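Local coordinates for protein phytanoyl-CoA dioxygenase (Streptomyces malaysiense, PDB 6ZYL) that catalyses beta-hydroxylation of thioholgamide as a non-heme monooxygenase, probably using iron and 2-oxoglutarate, at residues L107-S121 / N223-I237. Residues are numbered along the deposited sequence; the frame is centred on the assembly and turned at random.
Sequences LLVWSTNLFIRPAYS and NQTDTGRFNFAIDYI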
loop_
_atom_site.group_PDB
_atom_site.type_symbol
_atom_site.label_atom_id
_atom_site.label_comp_id
_atom_site.label_asym_id
_atom_site.label_seq_id
_atom_site.Cartn_x
_atom_site.Cartn_y
_atom_site.Cartn_z
ATOM N N LEU A 107 1.026 9.450 -12.915
ATOM C CA LEU A 107 1.003 8.663 -11.692
ATOM C C LEU A 107 1.980 9.209 -10.665
ATOM O O LEU A 107 3.061 9.692 -11.011
ATOM C CB LEU A 107 1.351 7.197 -11.980
ATOM C CG LEU A 107 0.490 6.452 -12.998
ATOM C CD1 LEU A 107 1.093 5.085 -13.305
ATOM C CD2 LEU A 107 -0.933 6.309 -12.491
ATOM N N LEU A 108 1.589 9.111 -9.395
ATOM C CA LEU A 108 2.449 9.438 -8.271
ATOM C C LEU A 108 2.312 8.348 -7.219
ATOM O O LEU A 108 1.260 7.717 -7.094
ATOM C CB LEU A 108 2.088 10.793 -7.656
ATOM C CG LEU A 108 2.137 12.013 -8.573
ATOM C CD1 LEU A 108 0.735 12.379 -9.022
ATOM C CD2 LEU A 108 2.802 13.178 -7.860
ATOM N N VAL A 109 3.387 8.130 -6.469
ATOM C CA VAL A 109 3.361 7.248 -5.308
ATOM C C VAL A 109 3.025 8.094 -4.086
ATOM O O VAL A 109 3.775 9.011 -3.729
ATOM C CB VAL A 109 4.699 6.518 -5.125
ATOM C CG1 VAL A 109 4.692 5.732 -3.817
ATOM C CG2 VAL A 109 4.972 5.600 -6.307
ATOM N N TRP A 110 1.899 7.791 -3.445
ATOM C CA TRP A 110 1.433 8.565 -2.302
ATOM C C TRP A 110 1.894 7.990 -0.972
ATOM O O TRP A 110 2.126 8.752 -0.027
ATOM C CB TRP A 110 -0.097 8.653 -2.332
ATOM C CG TRP A 110 -0.684 9.518 -1.263
ATOM C CD1 TRP A 110 -0.758 10.881 -1.258
ATOM C CD2 TRP A 110 -1.291 9.078 -0.046
ATOM N NE1 TRP A 110 -1.372 11.316 -0.109
ATOM C CE2 TRP A 110 -1.708 10.227 0.654
ATOM C CE3 TRP A 110 -1.519 7.821 0.524
ATOM C CZ2 TRP A 110 -2.339 10.159 1.893
ATOM C CZ3 TRP A 110 -2.145 7.754 1.753
ATOM C CH2 TRP A 110 -2.548 8.917 2.426
ATOM N N SER A 111 2.037 6.669 -0.872
ATOM C CA SER A 111 2.535 6.056 0.351
ATOM C C SER A 111 2.990 4.635 0.053
ATOM O O SER A 111 2.639 4.054 -0.976
ATOM C CB SER A 111 1.467 6.047 1.449
ATOM O OG SER A 111 0.633 4.906 1.331
ATOM N N THR A 112 3.787 4.088 0.970
ATOM C CA THR A 112 4.132 2.673 0.967
ATOM C C THR A 112 3.943 2.121 2.372
ATOM O O THR A 112 4.117 2.833 3.366
ATOM C CB THR A 112 5.573 2.413 0.494
ATOM O OG1 THR A 112 6.487 3.267 1.190
ATOM C CG2 THR A 112 5.689 2.647 -1.011
ATOM N N ASN A 113 3.577 0.843 2.441
ATOM C CA ASN A 113 3.312 0.170 3.703
ATOM C C ASN A 113 3.894 -1.232 3.658
ATOM O O ASN A 113 3.780 -1.926 2.643
ATOM C CB ASN A 113 1.805 0.068 3.993
ATOM C CG ASN A 113 1.243 1.321 4.624
ATOM O OD1 ASN A 113 1.274 1.483 5.843
ATOM N ND2 ASN A 113 0.716 2.211 3.796
ATOM N N LEU A 114 4.515 -1.647 4.757
ATOM C CA LEU A 114 4.871 -3.041 4.978
ATOM C C LEU A 114 3.796 -3.659 5.863
ATOM O O LEU A 114 3.570 -3.194 6.984
ATOM C CB LEU A 114 6.247 -3.169 5.627
ATOM C CG LEU A 114 7.419 -3.428 4.681
ATOM C CD1 LEU A 114 8.735 -3.329 5.451
ATOM C CD2 LEU A 114 7.298 -4.778 3.994
ATOM N N PHE A 115 3.117 -4.680 5.349
ATOM C CA PHE A 115 2.107 -5.427 6.097
ATOM C C PHE A 115 2.677 -6.823 6.327
ATOM O O PHE A 115 2.679 -7.661 5.421
ATOM C CB PHE A 115 0.781 -5.470 5.345
ATOM C CG PHE A 115 0.119 -4.127 5.209
ATOM C CD1 PHE A 115 -0.067 -3.314 6.318
ATOM C CD2 PHE A 115 -0.319 -3.678 3.976
ATOM C CE1 PHE A 115 -0.675 -2.079 6.196
ATOM C CE2 PHE A 115 -0.930 -2.446 3.847
ATOM C CZ PHE A 115 -1.109 -1.645 4.959
ATOM N N ILE A 116 3.178 -7.061 7.535
ATOM C CA ILE A 116 3.837 -8.311 7.888
ATOM C C ILE A 116 2.999 -9.014 8.944
ATOM O O ILE A 116 2.679 -8.427 9.984
ATOM C CB ILE A 116 5.269 -8.070 8.398
ATOM C CG1 ILE A 116 6.098 -7.361 7.325
ATOM C CG2 ILE A 116 5.924 -9.383 8.797
ATOM C CD1 ILE A 116 7.331 -6.665 7.860
ATOM N N ARG A 117 2.635 -10.262 8.671
ATOM C CA ARG A 117 1.934 -11.102 9.634
ATOM C C ARG A 117 2.864 -12.239 10.030
ATOM O O ARG A 117 3.022 -13.206 9.268
ATOM C CB ARG A 117 0.631 -11.636 9.037
ATOM C CG ARG A 117 -0.328 -10.511 8.667
ATOM C CD ARG A 117 -1.712 -11.020 8.313
ATOM N NE ARG A 117 -2.579 -11.106 9.485
ATOM C CZ ARG A 117 -3.263 -10.084 9.990
ATOM N NH1 ARG A 117 -3.190 -8.886 9.427
ATOM N NH2 ARG A 117 -4.026 -10.264 11.059
ATOM N N PRO A 118 3.514 -12.168 11.189
ATOM C CA PRO A 118 4.549 -13.156 11.515
ATOM C C PRO A 118 3.945 -14.526 11.782
ATOM O O PRO A 118 2.731 -14.703 11.901
ATOM C CB PRO A 118 5.229 -12.591 12.766
ATOM C CG PRO A 118 4.274 -11.595 13.336
ATOM C CD PRO A 118 3.276 -11.204 12.280
ATOM N N ALA A 119 4.837 -15.511 11.876
ATOM C CA ALA A 119 4.428 -16.884 12.131
ATOM C C ALA A 119 3.565 -16.966 13.382
ATOM O O ALA A 119 3.848 -16.325 14.397
ATOM C CB ALA A 119 5.660 -17.779 12.284
ATOM N N TYR A 120 2.497 -17.758 13.293
ATOM C CA TYR A 120 1.638 -18.056 14.438
ATOM C C TYR A 120 1.181 -16.784 15.149
ATOM O O TYR A 120 1.137 -16.715 16.380
ATOM C CB TYR A 120 2.351 -18.990 15.418
ATOM C CG TYR A 120 2.821 -20.291 14.807
ATOM C CD1 TYR A 120 1.918 -21.176 14.236
ATOM C CD2 TYR A 120 4.166 -20.632 14.803
ATOM C CE1 TYR A 120 2.341 -22.365 13.678
ATOM C CE2 TYR A 120 4.600 -21.820 14.249
ATOM C CZ TYR A 120 3.683 -22.682 13.686
ATOM O OH TYR A 120 4.107 -23.866 13.130
ATOM N N SER A 121 0.833 -15.766 14.366
ATOM C CA SER A 121 0.244 -14.543 14.894
ATOM C C SER A 121 -1.273 -14.697 14.883
ATOM O O SER A 121 -1.876 -14.859 13.816
ATOM C CB SER A 121 0.669 -13.334 14.066
ATOM O OG SER A 121 -0.091 -13.258 12.874
ATOM N N ASN A 223 -2.076 -15.593 10.819
ATOM C CA ASN A 223 -1.110 -16.459 10.154
ATOM C C ASN A 223 -0.977 -17.736 10.974
ATOM O O ASN A 223 -0.422 -17.719 12.078
ATOM C CB ASN A 223 0.232 -15.751 10.005
ATOM C CG ASN A 223 1.260 -16.598 9.285
ATOM O OD1 ASN A 223 1.044 -17.786 9.042
ATOM N ND2 ASN A 223 2.389 -15.990 8.940
ATOM N N GLN A 224 -1.490 -18.842 10.442
ATOM C CA GLN A 224 -1.492 -20.117 11.145
ATOM C C GLN A 224 -0.264 -20.964 10.850
ATOM O O GLN A 224 -0.190 -22.105 11.317
ATOM C CB GLN A 224 -2.746 -20.916 10.778
ATOM C CG GLN A 224 -4.042 -20.140 10.905
ATOM C CD GLN A 224 -5.237 -20.904 10.350
ATOM O OE1 GLN A 224 -5.434 -22.077 10.658
ATOM N NE2 GLN A 224 -6.039 -20.236 9.529
ATOM N N THR A 225 0.695 -20.442 10.093
ATOM C CA THR A 225 1.855 -21.203 9.659
ATOM C C THR A 225 3.102 -20.746 10.403
ATOM O O THR A 225 3.100 -19.747 11.129
ATOM C CB THR A 225 2.063 -21.062 8.146
ATOM O OG1 THR A 225 2.676 -19.799 7.860
ATOM C CG2 THR A 225 0.733 -21.159 7.409
ATOM N N ASP A 226 4.181 -21.500 10.200
ATOM C CA ASP A 226 5.454 -21.238 10.857
ATOM C C ASP A 226 6.297 -20.198 10.134
ATOM O O ASP A 226 7.435 -19.956 10.550
ATOM C CB ASP A 226 6.250 -22.541 10.977
ATOM C CG ASP A 226 6.662 -23.106 9.623
ATOM O OD1 ASP A 226 6.188 -22.593 8.587
ATOM O OD2 ASP A 226 7.460 -24.067 9.594
ATOM N N THR A 227 5.779 -19.580 9.075
ATOM C CA THR A 227 6.549 -18.652 8.259
ATOM C C THR A 227 5.800 -17.334 8.140
ATOM O O THR A 227 4.587 -17.320 7.905
ATOM C CB THR A 227 6.819 -19.239 6.871
ATOM O OG1 THR A 227 7.535 -20.475 7.006
ATOM C CG2 THR A 227 7.636 -18.274 6.027
ATOM N N GLY A 228 6.527 -16.232 8.303
ATOM C CA GLY A 228 5.908 -14.927 8.227
ATOM C C GLY A 228 5.421 -14.604 6.827
ATOM O O GLY A 228 5.967 -15.064 5.826
ATOM N N ARG A 229 4.369 -13.790 6.769
ATOM C CA ARG A 229 3.761 -13.342 5.521
ATOM C C ARG A 229 4.113 -11.875 5.318
ATOM O O ARG A 229 3.771 -11.035 6.156
ATOM C CB ARG A 229 2.247 -13.545 5.566
ATOM C CG ARG A 229 1.510 -13.205 4.288
ATOM C CD ARG A 229 0.241 -12.421 4.599
ATOM N NE ARG A 229 0.529 -11.009 4.828
ATOM C CZ ARG A 229 -0.393 -10.060 4.942
ATOM N NH1 ARG A 229 -1.680 -10.365 4.852
ATOM N NH2 ARG A 229 -0.027 -8.801 5.141
ATOM N N PHE A 230 4.797 -11.573 4.215
ATOM C CA PHE A 230 5.322 -10.236 3.953
ATOM C C PHE A 230 4.652 -9.662 2.713
ATOM O O PHE A 230 4.741 -10.249 1.630
ATOM C CB PHE A 230 6.841 -10.258 3.749
ATOM C CG PHE A 230 7.629 -10.463 5.008
ATOM C CD1 PHE A 230 7.643 -11.696 5.637
ATOM C CD2 PHE A 230 8.372 -9.430 5.552
ATOM C CE1 PHE A 230 8.370 -11.890 6.793
ATOM C CE2 PHE A 230 9.100 -9.616 6.711
ATOM C CZ PHE A 230 9.100 -10.849 7.333
ATOM N N ASN A 231 4.019 -8.502 2.862
ATOM C CA ASN A 231 3.401 -7.806 1.743
ATOM C C ASN A 231 3.788 -6.335 1.778
ATOM O O ASN A 231 3.872 -5.725 2.849
ATOM C CB ASN A 231 1.884 -7.968 1.772
ATOM C CG ASN A 231 1.454 -9.403 1.524
ATOM O OD1 ASN A 231 1.435 -10.224 2.442
ATOM N ND2 ASN A 231 1.126 -9.716 0.275
ATOM N N PHE A 232 4.039 -5.783 0.595
ATOM C CA PHE A 232 4.496 -4.410 0.409
ATOM C C PHE A 232 3.429 -3.691 -0.407
ATOM O O PHE A 232 3.204 -4.028 -1.576
ATOM C CB PHE A 232 5.858 -4.397 -0.284
ATOM C CG PHE A 232 6.382 -3.028 -0.584
ATOM C CD1 PHE A 232 6.785 -2.181 0.435
ATOM C CD2 PHE A 232 6.493 -2.594 -1.894
ATOM C CE1 PHE A 232 7.275 -0.920 0.151
ATOM C CE2 PHE A 232 6.981 -1.335 -2.183
ATOM C CZ PHE A 232 7.373 -0.498 -1.160
ATOM N N ALA A 233 2.764 -2.719 0.211
ATOM C CA ALA A 233 1.620 -2.041 -0.384
ATOM C C ALA A 233 2.019 -0.652 -0.863
ATOM O O ALA A 233 2.730 0.078 -0.168
ATOM C CB ALA A 233 0.470 -1.932 0.619
ATOM N N ILE A 234 1.538 -0.288 -2.050
ATOM C CA ILE A 234 1.905 0.961 -2.702
ATOM C C ILE A 234 0.626 1.672 -3.112
ATOM O O ILE A 234 -0.186 1.112 -3.856
ATOM C CB ILE A 234 2.795 0.736 -3.935
ATOM C CG1 ILE A 234 3.881 -0.299 -3.652
ATOM C CG2 ILE A 234 3.421 2.049 -4.387
ATOM C CD1 ILE A 234 4.501 -0.882 -4.917
ATOM N N ASP A 235 0.452 2.901 -2.641
ATOM C CA ASP A 235 -0.683 3.724 -3.036
ATOM C C ASP A 235 -0.292 4.579 -4.234
ATOM O O ASP A 235 0.596 5.433 -4.131
ATOM C CB ASP A 235 -1.144 4.606 -1.880
ATOM C CG ASP A 235 -1.862 3.822 -0.808
ATOM O OD1 ASP A 235 -2.654 2.924 -1.165
ATOM O OD2 ASP A 235 -1.628 4.092 0.388
ATOM N N TYR A 236 -0.938 4.335 -5.369
ATOM C CA TYR A 236 -0.746 5.126 -6.574
ATOM C C TYR A 236 -1.937 6.055 -6.761
ATOM O O TYR A 236 -3.087 5.658 -6.549
ATOM C CB TYR A 236 -0.579 4.228 -7.802
ATOM C CG TYR A 236 0.741 3.489 -7.838
ATOM C CD1 TYR A 236 1.877 4.079 -8.377
ATOM C CD2 TYR A 236 0.852 2.202 -7.328
ATOM C CE1 TYR A 236 3.089 3.406 -8.409
ATOM C CE2 TYR A 236 2.057 1.521 -7.355
ATOM C CZ TYR A 236 3.171 2.128 -7.898
ATOM O OH TYR A 236 4.370 1.453 -7.926
ATOM N N ILE A 237 -1.651 7.297 -7.148
ATOM C CA ILE A 237 -2.676 8.298 -7.409
ATOM C C ILE A 237 -2.315 9.025 -8.696
ATOM O O ILE A 237 -1.180 8.969 -9.171
ATOM C CB ILE A 237 -2.819 9.319 -6.255
ATOM C CG1 ILE A 237 -1.518 10.110 -6.080
ATOM C CG2 ILE A 237 -3.195 8.624 -4.959
ATOM C CD1 ILE A 237 -1.616 11.258 -5.083
HETATM O O HOH W 1 0.397 1.656 1.083
#
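Strands 107-117 and 229-237 pair antiparallel inside the main sheet of what is, for this family, a double-stranded beta-helix (jelly-roll) core, running from Leu-108 opposite Ile-237 to Arg-117 opposite Arg-229. A beta bulge interrupts the ladder: Trp-110 N gives to Asp-235 O, whereas Asp-235 N gives to Ser-111 O. Here Ser-111, small enough to lie beside the carboxylate, donates a hydrogen bond from OG to Asp-235 OD2 (2.6 Å), on the anti side and tilted from the carboxylate plane; Asp-235 OD1 also forms a salt bridge with Arg-145. On the face carrying Ile-116 and Phe-230, branching suits the isoleucine: its CG2 sits over the Phe-230 ring, 3.8 Å from the centroid, while Ile-116 CG1 meets Phe-230 CD2 (3.5 Å). Arg-229, on the other face, is long enough to bend back across the strands, and its NH2 reaches Phe-115 O (2.9 Å) from above the carbonyl plane. Arg-117 CD and Asn-231 CG sandwich its guanidinium, limiting how it can turn. NH2 also hydrogen-bonds a tartrate, probably from crystallisation, consistent with a role like that of the 2-oxoglutarate-binding arginine in relatives. In the loop before strand 229-237, Asn-223 ND2 bonds Arg-117 O (2.9 Å) and Thr-227 O; OD1 accepts from Thr-225 N, an Asx turn, and OG1. An alanine here would probably cost Arg-117 O its second donor and free the 225-227 loop to shift. Arg-229 N reaches Arg-117 O from the face opposite ND2.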